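Putative citrate lyase (Ralstonia eutropha, PDB 3QQW) is a putative lyase of the HpcH/HpaI aldolase and citrate lyase family, which may cleave (S)-citramalyl-CoA with the help of magnesium. Local coordinates at residues Val43-Val48 against Ala258-Ile263; Glu66-Val71 against Arg98-Ile103; Ala87-Pro92 against Asp102-Gly107; Glu128-Ile133 against Val146-Leu151. All coordinates share one frame; numbering follows the deposited sequence. Where two conformers were deposited one is given.

Four contacts sample one TIM barrel. Interaction 1 joins the helices that follow the first and last barrel strands and stands apart: its centre is 25 to 27 Å from the other three. Interactions 2 and 3 have centres 5 Å apart and share D102 and I103 of helix 97-107; they meet where D100 OD2 lies 2.5 Å from H90 ND1. Interaction 4 is 10 Å from interaction 3, centre to centre, and is tied to the shared helix by D102 OD1 to Y132 OH (2.5 Å; both pairs are probable hydrogen bonds) and by the R98 to E128 salt bridge. R88 in interaction 3 is predicted to bind substrate; the D100 side chain comes within about 8 Å of its side chain.

Interaction 1: residues Val43-Val48 against Ala258-Ile263; sequences VEYGPV and AQIQPI
The end of helix 32-45, with Y45, faces helix 260-267, with I260 and Q261, but the backbones stay well apart: the nearest CA atoms, of V48 and I260, are separated by 8.4 Å. In this TIM barrel the two helices follow the first and last strands, 25-29 and 251-254, so the contact lies at the seam where the barrel closes. Side chains bridge the gap. The amide of Q261 comes in over one face of the Y45 ring, OE1 lying 3.1 Å above the plane and over the ring centre, with the amide and ring planes 66° apart. As modelled, this is a carbonyl-oxygen-over-ring approach. A bend at chi2 (68°), after an unusual chi1 of -131°, brings the amide back to the tyrosine. I260 meets the same ring differently: its CG2 sits at the edge near the ring plane, 3.9 Å from Y45 CD2. Its other neighbours include C25 and H27 of the first strand and S254 of the last, so this isoleucine packs against both strands of the seam. V48 adds a looser van der Waals touch, its CG2 methyl 4.4 Å from the amide nitrogen Q261 NE2. It is delivered by a sharp change of course after the helix: G46 leaves helical geometry with positive phi, and P47 centres an inverse gamma turn closed by V48 N to G46 O. One water completes the join, accepting a hydrogen bond from Q261 N at 2.8 Å and making a weak one with Y45 OH at 3.3 Å.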
loop_
_atom_site.group_PDB
_atom_site.type_symbol
_atom_site.label_atom_id
_atom_site.label_comp_id
_atom_site.label_asym_id
_atom_site.label_seq_id
_atom_site.Cartn_x
_atom_site.Cartn_y
_atom_site.Cartn_z
ATOM N N VAL C 43 -24.284 27.782 16.958
ATOM C CA VAL C 43 -25.015 28.181 18.153
ATOM C C VAL C 43 -26.309 27.369 18.204
ATOM O O VAL C 43 -26.690 26.885 19.269
ATOM C CB VAL C 43 -25.248 29.717 18.186
ATOM C CG1 VAL C 43 -26.087 30.112 19.374
ATOM C CG2 VAL C 43 -23.913 30.456 18.221
ATOM N N GLU C 44 -26.941 27.179 17.033
ATOM C CA GLU C 44 -28.194 26.443 16.889
ATOM C C GLU C 44 -28.009 24.934 17.134
ATOM O O GLU C 44 -28.780 24.340 17.867
ATOM C CB GLU C 44 -28.762 26.684 15.480
ATOM C CG GLU C 44 -30.189 26.185 15.276
ATOM C CD GLU C 44 -30.698 26.155 13.848
ATOM O OE1 GLU C 44 -30.413 27.110 13.092
ATOM O OE2 GLU C 44 -31.437 25.204 13.503
ATOM N N TYR C 45 -27.011 24.334 16.505
ATOM C CA TYR C 45 -26.731 22.906 16.545
ATOM C C TYR C 45 -25.848 22.474 17.702
ATOM O O TYR C 45 -25.877 21.308 18.094
ATOM C CB TYR C 45 -25.984 22.497 15.255
ATOM C CG TYR C 45 -26.769 22.342 13.964
ATOM C CD1 TYR C 45 -28.131 22.630 13.904
ATOM C CD2 TYR C 45 -26.140 21.898 12.796
ATOM C CE1 TYR C 45 -28.849 22.480 12.710
ATOM C CE2 TYR C 45 -26.848 21.723 11.607
ATOM C CZ TYR C 45 -28.199 22.010 11.567
ATOM O OH TYR C 45 -28.847 21.841 10.365
ATOM N N GLY C 46 -25.014 23.384 18.164
ATOM C CA GLY C 46 -23.972 23.116 19.143
ATOM C C GLY C 46 -22.699 22.916 18.344
ATOM O O GLY C 46 -22.788 22.696 17.121
ATOM N N PRO C 47 -21.495 22.984 18.971
ATOM C CA PRO C 47 -20.256 22.846 18.178
ATOM C C PRO C 47 -19.997 21.401 17.676
ATOM O O PRO C 47 -18.887 20.873 17.797
ATOM C CB PRO C 47 -19.171 23.360 19.133
ATOM C CG PRO C 47 -19.705 23.082 20.502
ATOM C CD PRO C 47 -21.204 23.230 20.401
ATOM N N VAL C 48 -21.024 20.784 17.048
ATOM C CA VAL C 48 -20.990 19.425 16.444
ATOM C C VAL C 48 -20.213 19.479 15.131
ATOM O O VAL C 48 -19.855 18.448 14.573
ATOM C CB VAL C 48 -22.392 18.763 16.260
ATOM C CG1 VAL C 48 -23.073 18.557 17.603
ATOM C CG2 VAL C 48 -23.280 19.545 15.292
ATOM N N ALA C 258 -26.965 21.428 4.779
ATOM C CA ALA C 258 -27.780 20.218 4.801
ATOM C C ALA C 258 -26.912 18.947 4.969
ATOM O O ALA C 258 -27.442 17.902 5.322
ATOM C CB ALA C 258 -28.615 20.139 3.534
ATOM N N GLN C 259 -25.588 19.044 4.746
ATOM C CA GLN C 259 -24.641 17.915 4.867
ATOM C C GLN C 259 -24.176 17.666 6.307
ATOM O O GLN C 259 -23.752 16.554 6.606
ATOM C CB GLN C 259 -23.390 18.131 3.993
ATOM C CG GLN C 259 -23.684 18.391 2.532
ATOM C CD GLN C 259 -22.471 18.432 1.663
ATOM O OE1 GLN C 259 -21.473 19.064 1.976
ATOM N NE2 GLN C 259 -22.562 17.812 0.503
ATOM N N ILE C 260 -24.268 18.687 7.194
ATOM C CA ILE C 260 -23.764 18.649 8.570
ATOM C C ILE C 260 -24.387 17.508 9.395
ATOM O O ILE C 260 -23.637 16.611 9.805
ATOM C CB ILE C 260 -23.876 20.024 9.283
ATOM C CG1 ILE C 260 -23.034 21.077 8.520
ATOM C CG2 ILE C 260 -23.460 19.918 10.782
ATOM C CD1 ILE C 260 -23.229 22.498 8.914
ATOM N N GLN C 261 -25.709 17.544 9.651
ATOM C CA GLN C 261 -26.364 16.525 10.455
ATOM C C GLN C 261 -26.136 15.106 9.882
ATOM O O GLN C 261 -25.695 14.270 10.669
ATOM C CB GLN C 261 -27.849 16.840 10.671
ATOM C CG GLN C 261 -28.275 16.742 12.144
ATOM C CD GLN C 261 -27.674 17.805 13.036
ATOM O OE1 GLN C 261 -27.940 18.995 12.886
ATOM N NE2 GLN C 261 -26.859 17.384 13.982
ATOM N N PRO C 262 -26.285 14.809 8.558
ATOM C CA PRO C 262 -25.984 13.436 8.076
ATOM C C PRO C 262 -24.533 13.000 8.348
ATOM O O PRO C 262 -24.319 11.839 8.693
ATOM C CB PRO C 262 -26.248 13.512 6.567
ATOM C CG PRO C 262 -27.164 14.654 6.400
ATOM C CD PRO C 262 -26.808 15.648 7.460
ATOM N N ILE C 263 -23.553 13.929 8.264
ATOM C CA ILE C 263 -22.143 13.606 8.529
ATOM C C ILE C 263 -21.961 13.318 10.022
ATOM O O ILE C 263 -21.388 12.276 10.356
ATOM C CB ILE C 263 -21.155 14.679 8.008
ATOM C CG1 ILE C 263 -21.099 14.673 6.456
ATOM C CG2 ILE C 263 -19.743 14.475 8.597
ATOM C CD1 ILE C 263 -20.502 15.926 5.796
HETATM O O HOH W 1 -27.261 19.571 8.489
#

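Interaction 2: residues Glu66-Val71 against Arg98-Ile103; sequences EHAEMV and RQDVDI
I103 lays its CG2 methyl directly on the backbone of the facing helix, 3.5 Å from A68 C and equally close to E69 N. The placement follows from its chi1 of -64°: CG2 lies anti to the isoleucine's own backbone N, while CG1 carries CD1 along a second path to A68. The small A68 side chain is thus covered by both branches, CB being 3.8 Å from I103 CG2 and 4.0 Å from I103 CD1. On the exposed border of the contact the aliphatic part of E69 closes over the same methyl, its CG 3.8 Å from I103 CG2, whereas its carboxylate is engaged by a salt bridge from OE2 to R65 NH1. D100 approaches A68 from another side: OD1 is 4.0 Å from A68 CB, a van der Waals touch, and its other oxygen, OD2, is hydrogen-bonded to H90 ND1. Between the segments the contact is therefore mainly apolar, built on an alanine and an isoleucine. The axes come within 9.1 Å and their directions differ by 30° (signed crossing -30°), with A68 at the close approach, its CA 5.7 Å from D100 CA. These are consecutive outer helices of the barrel, running roughly parallel: helix 64-76 follows strand 49-54, and helix 97-107 follows strand 85-88. Around them M70, a selenomethionine here, touches E32 and I35 of helix 32-45 on one flank, V101 reaches helix 123-139 on the other, and V71 touches C55 just beyond strand 49-54.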
loop_
_atom_site.group_PDB
_atom_site.type_symbol
_atom_site.label_atom_id
_atom_site.label_comp_id
_atom_site.label_asym_id
_atom_site.label_seq_id
_atom_site.Cartn_x
_atom_site.Cartn_y
_atom_site.Cartn_z
ATOM N N GLU C 66 -7.628 41.795 1.910
ATOM C CA GLU C 66 -8.979 42.186 2.275
ATOM C C GLU C 66 -9.805 40.985 2.808
ATOM O O GLU C 66 -10.508 41.120 3.819
ATOM C CB GLU C 66 -9.656 42.815 1.050
ATOM C CG GLU C 66 -11.047 43.381 1.292
ATOM C CD GLU C 66 -11.822 43.790 0.052
ATOM O OE1 GLU C 66 -11.198 43.998 -1.016
ATOM O OE2 GLU C 66 -13.065 43.912 0.160
ATOM N N HIS C 67 -9.705 39.828 2.135
ATOM C CA HIS C 67 -10.415 38.611 2.496
ATOM C C HIS C 67 -9.888 38.023 3.784
ATOM O O HIS C 67 -10.703 37.615 4.626
ATOM C CB HIS C 67 -10.334 37.585 1.380
ATOM C CG HIS C 67 -11.372 36.525 1.515
ATOM N ND1 HIS C 67 -11.148 35.375 2.275
ATOM C CD2 HIS C 67 -12.611 36.463 0.980
ATOM C CE1 HIS C 67 -12.262 34.674 2.188
ATOM N NE2 HIS C 67 -13.158 35.273 1.396
ATOM N N ALA C 68 -8.537 37.985 3.962
ATOM C CA ALA C 68 -7.927 37.473 5.215
ATOM C C ALA C 68 -8.290 38.400 6.407
ATOM O O ALA C 68 -8.577 37.911 7.493
ATOM C CB ALA C 68 -6.416 37.334 5.067
ATOM N N GLU C 69 -8.363 39.715 6.173
ATOM C CA GLU C 69 -8.763 40.696 7.185
ATOM C C GLU C 69 -10.189 40.466 7.648
ATOM O O GLU C 69 -10.477 40.591 8.841
ATOM C CB GLU C 69 -8.614 42.128 6.646
ATOM C CG GLU C 69 -7.176 42.621 6.707
ATOM C CD GLU C 69 -6.870 43.900 5.962
ATOM O OE1 GLU C 69 -7.784 44.447 5.308
ATOM O OE2 GLU C 69 -5.702 44.347 6.019
HETATM N N MSE C 70 -11.084 40.130 6.700
HETATM C CA MSE C 70 -12.485 39.845 7.016
HETATM C C MSE C 70 -12.521 38.541 7.837
HETATM O O MSE C 70 -13.184 38.500 8.869
HETATM C CB MSE C 70 -13.323 39.754 5.707
HETATM C CG MSE C 70 -14.757 39.293 5.903
HETATM SE SE MSE C 70 -14.890 37.355 6.069
HETATM C CE MSE C 70 -14.724 36.792 4.130
ATOM N N VAL C 71 -11.750 37.507 7.410
ATOM C CA VAL C 71 -11.713 36.198 8.083
ATOM C C VAL C 71 -11.247 36.403 9.542
ATOM O O VAL C 71 -11.966 36.017 10.461
ATOM C CB VAL C 71 -10.837 35.177 7.289
ATOM C CG1 VAL C 71 -10.411 33.978 8.142
ATOM C CG2 VAL C 71 -11.541 34.716 6.020
ATOM N N ARG C 98 1.881 33.447 3.503
ATOM C CA ARG C 98 2.495 34.042 4.704
ATOM C C ARG C 98 1.672 35.221 5.202
ATOM O O ARG C 98 1.434 35.340 6.404
ATOM C CB ARG C 98 3.936 34.495 4.414
ATOM C CG ARG C 98 4.902 33.343 4.335
ATOM C CD ARG C 98 6.293 33.850 4.062
ATOM N NE ARG C 98 7.284 32.886 4.518
ATOM C CZ ARG C 98 7.888 32.004 3.730
ATOM N NH1 ARG C 98 7.613 31.969 2.429
ATOM N NH2 ARG C 98 8.774 31.151 4.235
ATOM N N GLN C 99 1.197 36.061 4.260
ATOM C CA GLN C 99 0.331 37.209 4.526
ATOM C C GLN C 99 -0.982 36.738 5.170
ATOM O O GLN C 99 -1.421 37.358 6.133
ATOM C CB GLN C 99 0.074 37.992 3.234
ATOM C CG GLN C 99 -0.751 39.260 3.430
ATOM C CD GLN C 99 -0.960 39.971 2.127
ATOM O OE1 GLN C 99 -1.913 39.687 1.392
ATOM N NE2 GLN C 99 -0.058 40.891 1.804
ATOM N N ASP C 100 -1.571 35.628 4.682
ATOM C CA ASP C 100 -2.784 35.038 5.276
ATOM C C ASP C 100 -2.524 34.676 6.720
ATOM O O ASP C 100 -3.337 34.968 7.572
ATOM C CB ASP C 100 -3.239 33.767 4.531
ATOM C CG ASP C 100 -3.718 33.903 3.097
ATOM O OD1 ASP C 100 -4.146 35.019 2.708
ATOM O OD2 ASP C 100 -3.710 32.880 2.374
ATOM N N VAL C 101 -1.367 34.055 6.994
ATOM C CA VAL C 101 -0.950 33.630 8.339
ATOM C C VAL C 101 -0.769 34.877 9.207
ATOM O O VAL C 101 -1.384 34.952 10.274
ATOM C CB VAL C 101 0.309 32.726 8.305
ATOM C CG1 VAL C 101 0.859 32.494 9.708
ATOM C CG2 VAL C 101 -0.002 31.392 7.628
ATOM N N ASP C 102 0.006 35.877 8.727
ATOM C CA ASP C 102 0.212 37.129 9.467
ATOM C C ASP C 102 -1.115 37.768 9.878
ATOM O O ASP C 102 -1.346 37.998 11.060
ATOM C CB ASP C 102 1.005 38.139 8.631
ATOM C CG ASP C 102 2.389 37.711 8.224
ATOM O OD1 ASP C 102 2.906 36.729 8.816
ATOM O OD2 ASP C 102 2.955 38.344 7.294
ATOM N N ILE C 103 -2.009 37.997 8.909
ATOM C CA ILE C 103 -3.294 38.662 9.138
ATOM C C ILE C 103 -4.215 37.852 10.059
ATOM O O ILE C 103 -4.759 38.414 11.007
ATOM C CB ILE C 103 -4.003 39.006 7.788
ATOM C CG1 ILE C 103 -3.174 40.036 6.965
ATOM C CG2 ILE C 103 -5.414 39.522 8.037
ATOM C CD1 ILE C 103 -3.620 40.138 5.502
#

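Interaction 3: residues Ala87-Pro92 against Asp102-Gly107; sequences ARIHDP and DIIVNG
A87 and I104 make the main apolar contact, in which a strand residue is covered by the end of an isoleucine from the helix packed against it. I104 CD1 is 3.9 Å from A87 CB, and the other branch, CG2, reaches the same CB at 4.1 Å, so the alanine methyl faces both. An extended chi2 of 161° holds CD1 far out from the helix backbone, enough to span the 7.9 Å between the two CA atoms. CD1 also touches I89 CG2, at 4.3 Å, a looser approach. All three residues are buried, and C55 and L112 also touch I104 in the layer between barrel wall and helix.

Polar interactions stay within each element or lead out of the pair. The strand is held in the sheet by backbone hydrogen bonds of A87 to Y114 and T116 and of R88 to C53 and C55. Near the end of the helix, N106 ND2 folds back on D102 O at 2.8 Å, but the bend at the hydrogen (123°) makes that bond weak. The side chain of R88 points away from the helix, unlike that of A87, and forms a salt bridge to D54. Beyond the strand, H90 stacks its ring on H94.

The alternation is that of a TIM barrel wall: A87, and I89 just beyond the strand, point to the helix, R88 away from it. Strand 85-88 and helix 97-107 open a beta-alpha-beta unit completed by strand 115-117, and R88, predicted to bind the substrate, leads from this wall to the probable active site.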
loop_
_atom_site.group_PDB
_atom_site.type_symbol
_atom_site.label_atom_id
_atom_site.label_comp_id
_atom_site.label_asym_id
_atom_site.label_seq_id
_atom_site.Cartn_x
_atom_site.Cartn_y
_atom_site.Cartn_z
ATOM N N ALA C 87 -9.252 28.548 9.598
ATOM C CA ALA C 87 -9.124 29.184 8.293
ATOM C C ALA C 87 -8.272 28.376 7.350
ATOM O O ALA C 87 -7.263 27.819 7.759
ATOM C CB ALA C 87 -8.535 30.579 8.439
ATOM N N ARG C 88 -8.651 28.334 6.081
ATOM C CA ARG C 88 -7.818 27.702 5.067
ATOM C C ARG C 88 -7.084 28.824 4.381
ATOM O O ARG C 88 -7.710 29.675 3.766
ATOM C CB ARG C 88 -8.599 26.813 4.060
ATOM C CG ARG C 88 -7.676 26.398 2.911
ATOM C CD ARG C 88 -8.101 25.266 2.018
ATOM N NE ARG C 88 -9.391 25.481 1.375
ATOM C CZ ARG C 88 -10.017 24.568 0.629
ATOM N NH1 ARG C 88 -9.437 23.397 0.369
ATOM N NH2 ARG C 88 -11.214 24.833 0.108
ATOM N N ILE C 89 -5.760 28.834 4.497
ATOM C CA ILE C 89 -4.888 29.807 3.862
ATOM C C ILE C 89 -4.574 29.297 2.456
ATOM O O ILE C 89 -4.962 28.198 2.117
ATOM C CB ILE C 89 -3.612 29.993 4.758
ATOM C CG1 ILE C 89 -2.750 28.673 4.815
ATOM C CG2 ILE C 89 -4.035 30.479 6.179
ATOM C CD1 ILE C 89 -1.353 28.795 5.404
ATOM N N HIS C 90 -3.860 30.064 1.660
ATOM C CA HIS C 90 -3.420 29.688 0.325
ATOM C C HIS C 90 -2.287 28.629 0.400
ATOM O O HIS C 90 -1.657 28.468 1.445
ATOM C CB HIS C 90 -2.957 30.951 -0.442
ATOM C CG HIS C 90 -4.102 31.845 -0.838
ATOM N ND1 HIS C 90 -4.581 32.845 0.015
ATOM C CD2 HIS C 90 -4.861 31.837 -1.958
ATOM C CE1 HIS C 90 -5.577 33.421 -0.631
ATOM N NE2 HIS C 90 -5.772 32.853 -1.828
ATOM N N ASP C 91 -2.035 27.908 -0.712
ATOM C CA ASP C 91 -1.051 26.847 -0.739
ATOM C C ASP C 91 0.406 27.368 -0.576
ATOM O O ASP C 91 0.658 28.558 -0.797
ATOM C CB ASP C 91 -1.215 26.011 -2.007
ATOM C CG ASP C 91 -0.794 26.699 -3.256
ATOM O OD1 ASP C 91 -1.654 27.339 -3.898
ATOM O OD2 ASP C 91 0.390 26.595 -3.607
ATOM N N PRO C 92 1.376 26.488 -0.205
ATOM C CA PRO C 92 2.756 26.959 0.033
ATOM C C PRO C 92 3.471 27.598 -1.165
ATOM O O PRO C 92 4.521 28.225 -0.977
ATOM C CB PRO C 92 3.492 25.682 0.458
ATOM C CG PRO C 92 2.425 24.789 1.020
ATOM C CD PRO C 92 1.240 25.053 0.141
ATOM N N ASP C 102 0.006 35.877 8.727
ATOM C CA ASP C 102 0.212 37.129 9.467
ATOM C C ASP C 102 -1.115 37.768 9.878
ATOM O O ASP C 102 -1.346 37.998 11.060
ATOM C CB ASP C 102 1.005 38.139 8.631
ATOM C CG ASP C 102 2.389 37.711 8.224
ATOM O OD1 ASP C 102 2.906 36.729 8.816
ATOM O OD2 ASP C 102 2.955 38.344 7.294
ATOM N N ILE C 103 -2.009 37.997 8.909
ATOM C CA ILE C 103 -3.294 38.662 9.138
ATOM C C ILE C 103 -4.215 37.852 10.059
ATOM O O ILE C 103 -4.759 38.414 11.007
ATOM C CB ILE C 103 -4.003 39.006 7.788
ATOM C CG1 ILE C 103 -3.174 40.036 6.965
ATOM C CG2 ILE C 103 -5.414 39.522 8.037
ATOM C CD1 ILE C 103 -3.620 40.138 5.502
ATOM N N ILE C 104 -4.398 36.551 9.767
ATOM C CA ILE C 104 -5.320 35.719 10.532
ATOM C C ILE C 104 -4.787 35.423 11.951
ATOM O O ILE C 104 -5.529 35.603 12.903
ATOM C CB ILE C 104 -5.735 34.443 9.756
ATOM C CG1 ILE C 104 -6.483 34.854 8.464
ATOM C CG2 ILE C 104 -6.629 33.524 10.627
ATOM C CD1 ILE C 104 -6.570 33.779 7.386
ATOM N N VAL C 105 -3.532 35.037 12.108
ATOM C CA VAL C 105 -3.026 34.719 13.438
ATOM C C VAL C 105 -3.008 35.976 14.317
ATOM O O VAL C 105 -3.550 35.924 15.426
ATOM C CB VAL C 105 -1.662 33.976 13.423
ATOM C CG1 VAL C 105 -1.119 33.816 14.846
ATOM C CG2 VAL C 105 -1.794 32.599 12.752
ATOM N N ASN C 106 -2.488 37.106 13.800
ATOM C CA ASN C 106 -2.436 38.335 14.583
ATOM C C ASN C 106 -3.818 38.932 14.829
ATOM O O ASN C 106 -4.014 39.621 15.844
ATOM C CB ASN C 106 -1.515 39.365 13.943
ATOM C CG ASN C 106 -0.067 38.948 13.981
ATOM O OD1 ASN C 106 0.483 38.633 15.035
ATOM N ND2 ASN C 106 0.586 38.937 12.828
ATOM N N GLY C 107 -4.764 38.589 13.958
ATOM C CA GLY C 107 -6.099 39.145 14.015
ATOM C C GLY C 107 -7.164 38.362 14.737
ATOM O O GLY C 107 -8.139 38.961 15.195
#

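Interaction 4: residues Glu128-Ile133 against Val146-Leu151; sequences EVIRYI and VPVHVL
I130 and I133, one turn apart on helix 123-139, lie opposite V148, which begins strand 148-152, and V146 in the loop just before it, each pair of CA atoms (I130 with V148, I133 with V146) 7.3 Å apart. As helix numbering rises, strand numbering falls, so the segments run in opposite senses. V148 meets both isoleucines. Both its methyls face I130 CG1, at 4.0 Å from V148 CG2 and 4.1 Å from V148 CG1, and V148 CG2 also meets I133 CD1 at 4.2 Å. A chi1 of 180° makes this possible by setting CG1 anti to the valine backbone N and CG2 beside it. I133 divides its branches: while CD1 goes to V148, CG2 rests on V146 CB at 3.9 Å, the two side chains crossing at about a right angle. All four residues are buried, and I115 of strand 115-117 and V101 of helix 97-107 also touch I133. H149, between V148 and V150, serves the other side of the strand: H149 NE2 is hydrogen-bonded to E171 OE2 and the ring stacks on Y114. Backbone hydrogen bonds from V148 to N169 and E171 and from H149 to I115 and V117 fix the strand between its two neighbours. The arrangement is that of a TIM barrel's beta-alpha-beta crossover, in which helix 123-139 returns from strand 115-117 to strand 148-152 and covers this part of the barrel's outer face with branched aliphatic side chains.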
loop_
_atom_site.group_PDB
_atom_site.type_symbol
_atom_site.label_atom_id
_atom_site.label_comp_id
_atom_site.label_asym_id
_atom_site.label_seq_id
_atom_site.Cartn_x
_atom_site.Cartn_y
_atom_site.Cartn_z
ATOM N N GLU C 128 7.751 23.962 6.597
ATOM C CA GLU C 128 8.031 25.402 6.451
ATOM C C GLU C 128 6.841 26.248 6.895
ATOM O O GLU C 128 7.022 27.236 7.609
ATOM C CB GLU C 128 8.393 25.721 4.985
ATOM C CG GLU C 128 8.781 27.168 4.671
ATOM C CD GLU C 128 8.743 27.561 3.202
ATOM O OE1 GLU C 128 8.073 26.868 2.400
ATOM O OE2 GLU C 128 9.365 28.591 2.858
ATOM N N VAL C 129 5.629 25.836 6.494
ATOM C CA VAL C 129 4.381 26.523 6.791
ATOM C C VAL C 129 4.103 26.410 8.295
ATOM O O VAL C 129 3.742 27.409 8.912
ATOM C CB VAL C 129 3.209 25.972 5.910
ATOM C CG1 VAL C 129 1.889 26.616 6.287
ATOM C CG2 VAL C 129 3.486 26.176 4.421
ATOM N N ILE C 130 4.305 25.211 8.879
ATOM C CA ILE C 130 4.063 24.958 10.309
ATOM C C ILE C 130 5.009 25.812 11.179
ATOM O O ILE C 130 4.566 26.431 12.168
ATOM C CB ILE C 130 4.172 23.447 10.635
ATOM C CG1 ILE C 130 2.953 22.710 10.113
ATOM C CG2 ILE C 130 4.378 23.197 12.140
ATOM C CD1 ILE C 130 3.203 21.237 10.029
ATOM N N ARG C 131 6.292 25.855 10.780
ATOM C CA ARG C 131 7.338 26.631 11.430
ATOM C C ARG C 131 6.963 28.130 11.390
ATOM O O ARG C 131 7.141 28.839 12.377
ATOM C CB ARG C 131 8.667 26.345 10.706
ATOM C CG ARG C 131 9.928 26.962 11.291
ATOM C CD ARG C 131 11.161 26.291 10.688
ATOM N NE ARG C 131 11.392 26.633 9.274
ATOM C CZ ARG C 131 11.355 25.771 8.258
ATOM N NH1 ARG C 131 11.106 24.487 8.473
ATOM N NH2 ARG C 131 11.573 26.187 7.023
ATOM N N TYR C 132 6.448 28.601 10.225
ATOM C CA TYR C 132 6.076 29.997 10.045
ATOM C C TYR C 132 4.871 30.352 10.926
ATOM O O TYR C 132 4.912 31.378 11.589
ATOM C CB TYR C 132 5.813 30.331 8.561
ATOM C CG TYR C 132 5.631 31.819 8.342
ATOM C CD1 TYR C 132 6.725 32.678 8.335
ATOM C CD2 TYR C 132 4.357 32.380 8.230
ATOM C CE1 TYR C 132 6.561 34.053 8.207
ATOM C CE2 TYR C 132 4.183 33.752 8.083
ATOM C CZ TYR C 132 5.286 34.586 8.084
ATOM O OH TYR C 132 5.107 35.936 7.948
ATOM N N ILE C 133 3.835 29.497 10.958
ATOM C CA ILE C 133 2.628 29.645 11.798
ATOM C C ILE C 133 3.064 29.723 13.271
ATOM O O ILE C 133 2.612 30.621 13.959
ATOM C CB ILE C 133 1.593 28.505 11.549
ATOM C CG1 ILE C 133 1.032 28.545 10.101
ATOM C CG2 ILE C 133 0.444 28.531 12.554
ATOM C CD1 ILE C 133 0.330 27.244 9.656
ATOM N N VAL C 146 -0.975 26.901 17.347
ATOM C CA VAL C 146 -2.167 26.849 16.483
ATOM C C VAL C 146 -2.180 25.456 15.822
ATOM O O VAL C 146 -1.218 25.121 15.120
ATOM C CB VAL C 146 -2.179 27.983 15.407
ATOM C CG1 VAL C 146 -3.395 27.900 14.495
ATOM C CG2 VAL C 146 -2.083 29.352 16.031
ATOM N N PRO C 147 -3.224 24.626 16.061
ATOM C CA PRO C 147 -3.288 23.302 15.413
ATOM C C PRO C 147 -3.367 23.444 13.904
ATOM O O PRO C 147 -3.899 24.421 13.404
ATOM C CB PRO C 147 -4.566 22.691 15.985
ATOM C CG PRO C 147 -4.847 23.469 17.241
ATOM C CD PRO C 147 -4.422 24.861 16.888
ATOM N N VAL C 148 -2.776 22.510 13.186
ATOM C CA VAL C 148 -2.714 22.543 11.725
ATOM C C VAL C 148 -3.451 21.335 11.131
ATOM O O VAL C 148 -3.389 20.222 11.668
ATOM C CB VAL C 148 -1.228 22.608 11.245
ATOM C CG1 VAL C 148 -1.135 22.654 9.734
ATOM C CG2 VAL C 148 -0.500 23.803 11.860
ATOM N N HIS C 149 -4.164 21.596 10.026
ATOM C CA HIS C 149 -4.878 20.630 9.185
ATOM C C HIS C 149 -4.166 20.632 7.865
ATOM O O HIS C 149 -4.013 21.698 7.252
ATOM C CB HIS C 149 -6.358 20.983 9.016
ATOM C CG HIS C 149 -7.183 20.945 10.271
ATOM N ND1 HIS C 149 -8.566 20.983 10.209
ATOM C CD2 HIS C 149 -6.801 20.907 11.574
ATOM C CE1 HIS C 149 -8.982 20.963 11.465
ATOM N NE2 HIS C 149 -7.950 20.919 12.326
ATOM N N VAL C 150 -3.651 19.477 7.449
ATOM C CA VAL C 150 -2.870 19.413 6.210
ATOM C C VAL C 150 -3.619 18.626 5.150
ATOM O O VAL C 150 -4.015 17.480 5.372
ATOM C CB VAL C 150 -1.451 18.824 6.472
ATOM C CG1 VAL C 150 -0.635 18.735 5.196
ATOM C CG2 VAL C 150 -0.710 19.656 7.505
ATOM N N LEU C 151 -3.806 19.248 3.986
ATOM C CA LEU C 151 -4.402 18.562 2.846
ATOM C C LEU C 151 -3.394 17.633 2.206
ATOM O O LEU C 151 -2.256 18.040 1.941
ATOM C CB LEU C 151 -4.888 19.565 1.790
ATOM C CG LEU C 151 -6.361 20.014 1.779
ATOM C CD1 LEU C 151 -7.317 18.864 1.593
ATOM C CD2 LEU C 151 -6.687 20.833 2.959
#